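Local coordinates for core protein VP4 (Bluetongue virus, PDB 2JHP), which caps the viral messenger RNA as a core protein, carrying the several activities of a capping production line in one chain, at residues L14-L23 against A94-E103; M428-G439 against W495-K504. One frame throughout, in Å; residues are numbered along the deposited sequence.

Contact 1 lies entirely before contact 2 along the chain, and each is associated with a different sheet. Contact 1 packs on the parallel sheet that holds strands 7-10 and 48-51. It joins helix 15-18 to the start of helix 99-112. Contact 2 is part of a mixed seven-stranded sheet, where it pairs strands 433-437 and 499-503. Their centres are 35 Å apart, and their nearest atoms are about 14 Å apart, so they do not touch. Helix 114-128, which comes soon after helix 99-112, packs on Ile433 of contact 2. Contact 1 is thus structural packing in the N-terminal part, while contact 2 helps to form a guanine pocket.

Contact 1. Residues L14-L23 against A94-E103; sequences LSHIVKDGFL and ARSHDMKAFE
Ile17, Val18 and Leu14 pack against Met99 and Phe102 in a mainly apolar contact between two connections packed against strands 7-10 and 48-51 of the N-terminal parallel sheet. One segment follows strand 7-10 and holds the short helix 15-18. The other follows strand 87-88 and enters helix 99-112. No clear hydrogen bond crosses between them.

Met99 reaches into the first segment. Its CG is anti to the backbone N (chi1 -171°), and a bend at chi2 (60°) brings the thioether over the turn. SD comes to 3.3 Å from Ile17 O, and CE ends 3.8 Å from Gly21 CA. Gly21 closes a type I turn that begins at Val18, with Gly21 N bonded to Val18 O. Its bare CA lets the methyl group come close. Ile17 points into the other segment and uses two branches. Its CG2 lies 4.0 Å from Met99 SD, while CD1 approaches Ala94 O.

Phe102 meets two side chains obliquely: CE1 is 3.8 Å from Leu14 CG, and CE2 is 4.2 Å from Val18 CG2. Phe102 also touches Val10 and Ile89, so it ties the contact to the sheet.

At the outer end the rings of His16 and His97 meet rim to rim, with planes 63° apart. His16 NE2 and His97 NE2 are 3.1 Å apart.

Asp98 is the N-cap of helix 99-112; its OD1 accepts weak bonds from Lys100 N and Ala101 N. Glu103 OE2 bonds to Tyr49 OH on strand 48-51. The arrangement belongs to a parallel alpha/beta domain with strand order 2-3-1-4-5, the order also found in P-loop kinases.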
loop_
_atom_site.group_PDB
_atom_site.type_symbol
_atom_site.label_atom_id
_atom_site.label_comp_id
_atom_site.label_asym_id
_atom_site.label_seq_id
_atom_site.Cartn_x
_atom_site.Cartn_y
_atom_site.Cartn_z
ATOM N N LEU A 14 17.474 23.190 18.110
ATOM C CA LEU A 14 16.230 22.591 18.572
ATOM C C LEU A 14 16.485 21.826 19.867
ATOM O O LEU A 14 15.573 21.616 20.672
ATOM C CB LEU A 14 15.741 21.625 17.490
ATOM C CG LEU A 14 14.310 21.613 16.948
ATOM C CD1 LEU A 14 13.807 22.998 16.605
ATOM C CD2 LEU A 14 14.245 20.730 15.714
ATOM N N SER A 15 17.744 21.432 20.051
ATOM C CA SER A 15 18.197 20.586 21.159
ATOM C C SER A 15 17.737 21.007 22.562
ATOM O O SER A 15 17.536 20.157 23.429
ATOM C CB SER A 15 19.723 20.490 21.132
ATOM O OG SER A 15 20.227 20.023 22.368
ATOM N N HIS A 16 17.593 22.309 22.783
ATOM C CA HIS A 16 17.252 22.833 24.103
ATOM C C HIS A 16 15.814 22.521 24.540
ATOM O O HIS A 16 15.551 22.388 25.738
ATOM C CB HIS A 16 17.519 24.341 24.159
ATOM C CG HIS A 16 16.634 25.143 23.256
ATOM N ND1 HIS A 16 16.745 25.106 21.881
ATOM C CD2 HIS A 16 15.621 26.000 23.532
ATOM C CE1 HIS A 16 15.835 25.906 21.351
ATOM N NE2 HIS A 16 15.143 26.461 22.331
ATOM N N ILE A 17 14.898 22.403 23.575
ATOM C CA ILE A 17 13.471 22.147 23.854
ATOM C C ILE A 17 13.267 20.731 24.387
ATOM O O ILE A 17 12.429 20.478 25.261
ATOM C CB ILE A 17 12.590 22.307 22.586
ATOM C CG1 ILE A 17 13.031 23.512 21.755
ATOM C CG2 ILE A 17 11.108 22.428 22.967
ATOM C CD1 ILE A 17 12.766 23.348 20.274
ATOM N N VAL A 18 14.058 19.824 23.830
ATOM C CA VAL A 18 14.028 18.405 24.128
ATOM C C VAL A 18 14.314 18.103 25.598
ATOM O O VAL A 18 13.594 17.316 26.217
ATOM C CB VAL A 18 15.047 17.691 23.223
ATOM C CG1 VAL A 18 15.590 16.418 23.872
ATOM C CG2 VAL A 18 14.436 17.431 21.849
ATOM N N LYS A 19 15.346 18.745 26.150
ATOM C CA LYS A 19 15.821 18.465 27.511
ATOM C C LYS A 19 14.713 18.534 28.567
ATOM O O LYS A 19 14.807 17.888 29.611
ATOM C CB LYS A 19 16.974 19.404 27.887
ATOM C CG LYS A 19 18.287 19.161 27.139
ATOM C CD LYS A 19 19.240 20.363 27.288
ATOM C CE LYS A 19 20.457 20.250 26.362
ATOM N NZ LYS A 19 21.196 21.542 26.157
ATOM N N ASP A 20 13.658 19.291 28.271
ATOM C CA ASP A 20 12.584 19.561 29.230
ATOM C C ASP A 20 11.360 18.650 29.035
ATOM O O ASP A 20 10.283 18.921 29.571
ATOM C CB ASP A 20 12.179 21.037 29.122
ATOM C CG ASP A 20 11.666 21.608 30.432
ATOM O OD1 ASP A 20 12.134 21.190 31.515
ATOM O OD2 ASP A 20 10.792 22.497 30.370
ATOM N N GLY A 21 11.535 17.573 28.269
ATOM C CA GLY A 21 10.453 16.628 27.972
ATOM C C GLY A 21 10.447 15.434 28.910
ATOM O O GLY A 21 11.029 15.494 29.992
ATOM N N PHE A 22 9.796 14.347 28.499
ATOM C CA PHE A 22 9.668 13.162 29.356
ATOM C C PHE A 22 10.301 11.899 28.768
ATOM O O PHE A 22 10.619 10.956 29.500
ATOM C CB PHE A 22 8.203 12.908 29.717
ATOM C CG PHE A 22 7.536 14.062 30.433
ATOM C CD1 PHE A 22 6.315 14.561 29.986
ATOM C CD2 PHE A 22 8.132 14.651 31.545
ATOM C CE1 PHE A 22 5.691 15.625 30.640
ATOM C CE2 PHE A 22 7.519 15.716 32.208
ATOM C CZ PHE A 22 6.294 16.203 31.754
ATOM N N LEU A 23 10.460 11.881 27.443
ATOM C CA LEU A 23 11.270 10.880 26.779
ATOM C C LEU A 23 12.735 11.086 27.164
ATOM O O LEU A 23 13.150 12.213 27.468
ATOM C CB LEU A 23 11.103 10.975 25.265
ATOM C CG LEU A 23 9.691 10.815 24.706
ATOM C CD1 LEU A 23 9.774 10.871 23.206
ATOM C CD2 LEU A 23 9.037 9.519 25.152
ATOM N N ALA A 94 8.982 26.595 16.742
ATOM C CA ALA A 94 10.268 26.433 17.443
ATOM C C ALA A 94 10.302 26.686 18.984
ATOM O O ALA A 94 10.811 25.819 19.689
ATOM C CB ALA A 94 11.419 27.123 16.701
ATOM N N ARG A 95 9.821 27.808 19.556
ATOM C CA ARG A 95 9.810 29.212 19.050
ATOM C C ARG A 95 8.349 29.645 18.686
ATOM O O ARG A 95 8.162 30.406 17.718
ATOM C CB ARG A 95 10.749 29.387 17.826
ATOM C CG ARG A 95 11.206 30.844 17.546
ATOM C CD ARG A 95 11.730 30.983 16.096
ATOM N NE ARG A 95 12.179 32.350 15.799
ATOM C CZ ARG A 95 12.576 32.794 14.601
ATOM N NH1 ARG A 95 12.957 34.057 14.465
ATOM N NH2 ARG A 95 12.596 31.993 13.539
ATOM N N SER A 96 7.348 29.305 19.526
ATOM C CA SER A 96 7.284 29.463 21.021
ATOM C C SER A 96 7.823 28.466 22.083
ATOM O O SER A 96 7.409 28.552 23.240
ATOM C CB SER A 96 5.810 29.777 21.415
ATOM O OG SER A 96 5.331 30.944 20.707
ATOM N N HIS A 97 8.702 27.534 21.740
ATOM C CA HIS A 97 9.269 26.602 22.736
ATOM C C HIS A 97 8.232 25.692 23.406
ATOM O O HIS A 97 8.458 25.198 24.514
ATOM C CB HIS A 97 10.055 27.356 23.819
ATOM C CG HIS A 97 11.249 28.092 23.300
ATOM N ND1 HIS A 97 11.145 29.265 22.581
ATOM C CD2 HIS A 97 12.574 27.826 23.409
ATOM C CE1 HIS A 97 12.356 29.687 22.262
ATOM N NE2 HIS A 97 13.239 28.833 22.752
ATOM N N ASP A 98 7.102 25.478 22.736
ATOM C CA ASP A 98 6.072 24.562 23.217
ATOM C C ASP A 98 6.513 23.108 23.001
ATOM O O ASP A 98 6.645 22.651 21.860
ATOM C CB ASP A 98 4.743 24.838 22.502
ATOM C CG ASP A 98 3.547 24.206 23.205
ATOM O OD1 ASP A 98 3.696 23.120 23.809
ATOM O OD2 ASP A 98 2.444 24.799 23.144
ATOM N N MET A 99 6.744 22.393 24.099
ATOM C CA MET A 99 7.139 20.981 24.032
ATOM C C MET A 99 6.016 20.106 23.470
ATOM O O MET A 99 6.283 19.151 22.743
ATOM C CB MET A 99 7.598 20.465 25.403
ATOM C CG MET A 99 8.231 19.075 25.380
ATOM S SD MET A 99 9.698 18.974 24.330
ATOM C CE MET A 99 9.914 17.204 24.215
ATOM N N LYS A 100 4.770 20.446 23.798
ATOM C CA LYS A 100 3.610 19.731 23.269
ATOM C C LYS A 100 3.427 19.908 21.755
ATOM O O LYS A 100 3.349 18.917 21.025
ATOM C CB LYS A 100 2.332 20.091 24.041
ATOM C CG LYS A 100 2.125 19.237 25.293
ATOM C CD LYS A 100 0.903 19.666 26.090
ATOM C CE LYS A 100 0.753 18.833 27.352
ATOM N NZ LYS A 100 -0.409 19.280 28.169
ATOM N N ALA A 101 3.387 21.153 21.283
ATOM C CA ALA A 101 3.233 21.421 19.848
ATOM C C ALA A 101 4.359 20.791 19.020
ATOM O O ALA A 101 4.121 20.269 17.930
ATOM C CB ALA A 101 3.143 22.910 19.588
ATOM N N PHE A 102 5.577 20.842 19.559
ATOM C CA PHE A 102 6.750 20.182 18.984
ATOM C C PHE A 102 6.505 18.692 18.781
ATOM O O PHE A 102 6.650 18.176 17.673
ATOM C CB PHE A 102 7.968 20.410 19.893
ATOM C CG PHE A 102 9.253 19.817 19.363
ATOM C CD1 PHE A 102 9.865 20.351 18.230
ATOM C CD2 PHE A 102 9.861 18.737 20.013
ATOM C CE1 PHE A 102 11.053 19.814 17.736
ATOM C CE2 PHE A 102 11.052 18.188 19.525
ATOM C CZ PHE A 102 11.648 18.727 18.382
ATOM N N GLU A 103 6.116 18.010 19.854
ATOM C CA GLU A 103 5.869 16.572 19.805
ATOM C C GLU A 103 4.730 16.201 18.845
ATOM O O GLU A 103 4.852 15.241 18.082
ATOM C CB GLU A 103 5.613 16.027 21.212
ATOM C CG GLU A 103 6.808 16.192 22.151
ATOM C CD GLU A 103 6.735 15.329 23.412
ATOM O OE1 GLU A 103 5.681 15.325 24.096
ATOM O OE2 GLU A 103 7.756 14.665 23.720
#

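Contact 2. Residues M428-G439 against W495-K504; sequences MKKSVIATAWVG and WAMNFAVSLK. With GUN (guanine), chain E.
Trp437 presents its edge to the face of Phe499 and, more offset, to the face of Trp495. These three rings form an aromatic cluster at one end of an antiparallel strand pair, 433-437 with 499-503, in a methyltransferase-like Rossmann sheet of order 3-2-1-4-5-7-6. The planes of Trp437 and Phe499 stand 87° apart, and Trp437 CE3 lies 3.6 Å from Phe499 CE2. With CG anti to the backbone N (chi1 -178°), the indole of Trp437 extends beside Asn498. Asn498 CB makes a CH-pi contact over its six-membered ring, 3.7 Å from the centroid. Asn498 O and Gly439 N lie over a Trp437 face, offset toward the rim. Trp495 CE2 and Ala496 O sit at the edge of Phe499.

Trp495 takes Phe499 CE1 over one face, offset toward the rim, and the bound guanine at its edge. Its NE1 is 2.8 Å from guanine N2. Arg114 makes a cation-pi contact with Trp495, and Tyr446 OH bonds to the guanine. Trp495 thus belongs to the guanine pocket, with Trp437 and Phe499 packed against it.

Backbone bonds join the strands. Ala436 and Ala500 form a hydrogen-bonded pair, with Ala500 N to Ala436 O at 2.6 Å. Beyond the strand, Val438 N bonds nearly straight to Asn498 O at 2.7 Å.

At the far end a water accepts from Ser502 OG at 2.7 Å and donates to Met428 O and Ser431 O.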
loop_
_atom_site.group_PDB
_atom_site.type_symbol
_atom_site.label_atom_id
_atom_site.label_comp_id
_atom_site.label_asym_id
_atom_site.label_seq_id
_atom_site.Cartn_x
_atom_site.Cartn_y
_atom_site.Cartn_z
ATOM N N MET A 428 3.496 -16.350 2.316
ATOM C CA MET A 428 4.860 -15.854 2.533
ATOM C C MET A 428 5.969 -16.785 1.966
ATOM O O MET A 428 7.090 -16.346 1.731
ATOM C CB MET A 428 5.089 -15.533 4.015
ATOM C CG MET A 428 3.982 -14.665 4.637
ATOM S SD MET A 428 4.436 -13.657 6.070
ATOM C CE MET A 428 5.620 -14.708 6.903
ATOM N N LYS A 429 5.635 -18.047 1.725
ATOM C CA LYS A 429 6.570 -18.991 1.123
ATOM C C LYS A 429 6.718 -18.791 -0.402
ATOM O O LYS A 429 7.750 -19.125 -0.980
ATOM C CB LYS A 429 6.126 -20.426 1.476
ATOM C CG LYS A 429 6.954 -21.584 0.997
ATOM C CD LYS A 429 6.274 -22.816 1.573
ATOM C CE LYS A 429 7.110 -24.077 1.515
ATOM N NZ LYS A 429 6.631 -24.891 0.374
ATOM N N LYS A 430 5.693 -18.224 -1.039
ATOM C CA LYS A 430 5.665 -18.122 -2.504
ATOM C C LYS A 430 5.524 -16.692 -3.035
ATOM O O LYS A 430 5.707 -16.451 -4.227
ATOM C CB LYS A 430 4.575 -19.037 -3.102
ATOM C CG LYS A 430 3.135 -18.736 -2.624
ATOM C CD LYS A 430 2.094 -19.614 -3.327
ATOM C CE LYS A 430 0.661 -19.202 -2.956
ATOM N NZ LYS A 430 -0.343 -19.632 -3.987
ATOM N N SER A 431 5.206 -15.742 -2.164
ATOM C CA SER A 431 5.001 -14.364 -2.609
ATOM C C SER A 431 6.332 -13.717 -2.976
ATOM O O SER A 431 7.370 -14.098 -2.440
ATOM C CB SER A 431 4.283 -13.557 -1.536
ATOM O OG SER A 431 4.178 -12.202 -1.916
ATOM N N VAL A 432 6.299 -12.759 -3.903
ATOM C CA VAL A 432 7.512 -12.039 -4.298
ATOM C C VAL A 432 7.862 -11.053 -3.207
ATOM O O VAL A 432 9.032 -10.778 -2.960
ATOM C CB VAL A 432 7.360 -11.288 -5.641
ATOM C CG1 VAL A 432 8.608 -10.492 -5.956
ATOM C CG2 VAL A 432 7.071 -12.259 -6.775
ATOM N N ILE A 433 6.822 -10.514 -2.577
ATOM C CA ILE A 433 6.943 -9.598 -1.452
ATOM C C ILE A 433 5.652 -9.638 -0.660
ATOM O O ILE A 433 4.568 -9.388 -1.197
ATOM C CB ILE A 433 7.311 -8.133 -1.862
ATOM C CG1 ILE A 433 7.507 -7.280 -0.598
ATOM C CG2 ILE A 433 6.292 -7.539 -2.820
ATOM C CD1 ILE A 433 8.219 -5.958 -0.815
ATOM N N ALA A 434 5.771 -9.983 0.615
ATOM C CA ALA A 434 4.609 -10.041 1.497
ATOM C C ALA A 434 4.934 -9.389 2.843
ATOM O O ALA A 434 6.102 -9.342 3.254
ATOM C CB ALA A 434 4.161 -11.481 1.672
ATOM N N THR A 435 3.914 -8.854 3.504
ATOM C CA THR A 435 4.090 -8.257 4.829
ATOM C C THR A 435 3.196 -8.916 5.872
ATOM O O THR A 435 2.116 -9.394 5.555
ATOM C CB THR A 435 3.789 -6.745 4.844
ATOM O OG1 THR A 435 2.454 -6.527 4.381
ATOM C CG2 THR A 435 4.778 -5.975 3.994
ATOM N N ALA A 436 3.669 -8.922 7.112
ATOM C CA ALA A 436 2.893 -9.386 8.241
ATOM C C ALA A 436 3.185 -8.527 9.466
ATOM O O ALA A 436 4.331 -8.209 9.773
ATOM C CB ALA A 436 3.187 -10.848 8.533
ATOM N N TRP A 437 2.126 -8.154 10.157
ATOM C CA TRP A 437 2.235 -7.359 11.364
ATOM C C TRP A 437 2.768 -8.182 12.562
ATOM O O TRP A 437 2.246 -9.263 12.849
ATOM C CB TRP A 437 0.862 -6.777 11.696
ATOM C CG TRP A 437 0.863 -5.920 12.878
ATOM C CD1 TRP A 437 0.571 -6.294 14.159
ATOM C CD2 TRP A 437 1.162 -4.523 12.931
ATOM N NE1 TRP A 437 0.653 -5.211 15.005
ATOM C CE2 TRP A 437 1.022 -4.114 14.275
ATOM C CE3 TRP A 437 1.520 -3.574 11.974
ATOM C CZ2 TRP A 437 1.231 -2.798 14.686
ATOM C CZ3 TRP A 437 1.740 -2.265 12.378
ATOM C CH2 TRP A 437 1.590 -1.886 13.729
ATOM N N VAL A 438 3.797 -7.660 13.233
ATOM C CA VAL A 438 4.435 -8.332 14.356
ATOM C C VAL A 438 4.478 -7.418 15.575
ATOM O O VAL A 438 4.863 -7.849 16.667
ATOM C CB VAL A 438 5.868 -8.830 14.018
ATOM C CG1 VAL A 438 5.825 -9.964 12.998
ATOM C CG2 VAL A 438 6.749 -7.690 13.537
ATOM N N GLY A 439 4.089 -6.156 15.390
ATOM C CA GLY A 439 4.085 -5.184 16.461
ATOM C C GLY A 439 3.207 -5.594 17.633
ATOM O O GLY A 439 2.100 -6.086 17.439
ATOM N N TRP A 495 8.161 2.331 12.756
ATOM C CA TRP A 495 6.974 1.880 12.075
ATOM C C TRP A 495 7.272 0.647 11.229
ATOM O O TRP A 495 6.627 -0.385 11.387
ATOM C CB TRP A 495 6.390 3.006 11.215
ATOM C CG TRP A 495 5.195 2.556 10.460
ATOM C CD1 TRP A 495 5.120 2.308 9.120
ATOM C CD2 TRP A 495 3.903 2.243 11.002
ATOM N NE1 TRP A 495 3.858 1.879 8.792
ATOM C CE2 TRP A 495 3.088 1.841 9.923
ATOM C CE3 TRP A 495 3.347 2.303 12.286
ATOM C CZ2 TRP A 495 1.739 1.477 10.089
ATOM C CZ3 TRP A 495 2.008 1.944 12.454
ATOM C CH2 TRP A 495 1.222 1.530 11.361
ATOM N N ALA A 496 8.255 0.767 10.339
ATOM C CA ALA A 496 8.724 -0.334 9.491
ATOM C C ALA A 496 8.939 -1.603 10.317
ATOM O O ALA A 496 8.560 -2.684 9.898
ATOM C CB ALA A 496 10.004 0.070 8.764
ATOM N N MET A 497 9.485 -1.432 11.517
ATOM C CA MET A 497 9.766 -2.530 12.437
ATOM C C MET A 497 8.565 -3.186 13.117
ATOM O O MET A 497 8.737 -4.170 13.830
ATOM C CB MET A 497 10.807 -2.101 13.465
ATOM C CG MET A 497 12.220 -2.179 12.928
ATOM S SD MET A 497 13.470 -1.494 14.000
ATOM C CE MET A 497 13.887 -2.939 14.941
ATOM N N ASN A 498 7.360 -2.656 12.901
ATOM C CA ASN A 498 6.139 -3.367 13.267
ATOM C C ASN A 498 5.772 -4.476 12.292
ATOM O O ASN A 498 4.847 -5.244 12.558
ATOM C CB ASN A 498 4.959 -2.406 13.326
ATOM C CG ASN A 498 5.035 -1.451 14.501
ATOM O OD1 ASN A 498 5.371 -1.838 15.620
ATOM N ND2 ASN A 498 4.715 -0.193 14.249
ATOM N N PHE A 499 6.463 -4.538 11.148
ATOM C CA PHE A 499 6.135 -5.506 10.103
ATOM C C PHE A 499 7.252 -6.539 9.901
ATOM O O PHE A 499 8.449 -6.237 10.036
ATOM C CB PHE A 499 5.816 -4.809 8.768
ATOM C CG PHE A 499 4.570 -3.915 8.782
ATOM C CD1 PHE A 499 4.665 -2.544 9.017
ATOM C CD2 PHE A 499 3.306 -4.440 8.494
ATOM C CE1 PHE A 499 3.511 -1.739 8.997
ATOM C CE2 PHE A 499 2.186 -3.638 8.477
ATOM C CZ PHE A 499 2.291 -2.286 8.731
ATOM N N ALA A 500 6.866 -7.770 9.600
ATOM C CA ALA A 500 7.823 -8.680 9.002
ATOM C C ALA A 500 7.591 -8.621 7.515
ATOM O O ALA A 500 6.448 -8.485 7.069
ATOM C CB ALA A 500 7.690 -10.142 9.532
ATOM N N VAL A 501 8.689 -8.697 6.763
ATOM C CA VAL A 501 8.642 -8.693 5.310
ATOM C C VAL A 501 9.397 -9.874 4.759
ATOM O O VAL A 501 10.528 -10.165 5.167
ATOM C CB VAL A 501 9.239 -7.414 4.704
ATOM C CG1 VAL A 501 9.063 -7.433 3.208
ATOM C CG2 VAL A 501 8.589 -6.175 5.292
ATOM N N SER A 502 8.760 -10.543 3.812
ATOM C CA SER A 502 9.373 -11.645 3.088
ATOM C C SER A 502 9.670 -11.207 1.661
ATOM O O SER A 502 8.862 -10.528 1.052
ATOM C CB SER A 502 8.426 -12.848 3.106
ATOM O OG SER A 502 7.176 -12.527 2.509
ATOM N N LEU A 503 10.826 -11.604 1.130
ATOM C CA LEU A 503 11.246 -11.211 -0.223
ATOM C C LEU A 503 11.733 -12.404 -1.033
ATOM O O LEU A 503 12.487 -13.224 -0.515
ATOM C CB LEU A 503 12.369 -10.175 -0.157
ATOM C CG LEU A 503 12.155 -8.817 0.496
ATOM C CD1 LEU A 503 13.454 -8.051 0.541
ATOM C CD2 LEU A 503 11.139 -8.032 -0.282
ATOM N N LYS A 504 11.304 -12.497 -2.298
ATOM C CA LYS A 504 11.854 -13.497 -3.230
ATOM C C LYS A 504 13.189 -12.981 -3.772
ATOM O O LYS A 504 13.307 -12.576 -4.925
ATOM C CB LYS A 504 10.879 -13.837 -4.363
ATOM C CG LYS A 504 11.177 -15.159 -5.056
ATOM C CD LYS A 504 9.916 -15.774 -5.631
ATOM C CE LYS A 504 10.169 -17.167 -6.176
ATOM N NZ LYS A 504 8.898 -17.917 -6.358
HETATM N N9 GUN E . 0.352 2.658 2.501
HETATM C C8 GUN E . -0.939 2.353 2.371
HETATM N N7 GUN E . -1.335 1.658 3.440
HETATM C C5 GUN E . -0.295 1.521 4.262
HETATM C C6 GUN E . -0.123 0.903 5.502
HETATM O O6 GUN E . -1.060 0.330 6.056
HETATM N N1 GUN E . 1.136 0.941 6.117
HETATM C C2 GUN E . 2.185 1.600 5.456
HETATM N N2 GUN E . 3.382 1.657 6.005
HETATM N N3 GUN E . 1.981 2.182 4.262
HETATM C C4 GUN E . 0.782 2.160 3.659
HETATM O O HOH W 1 7.257 -14.021 0.316
HETATM O O HOH W 2 8.864 -19.768 -3.608
#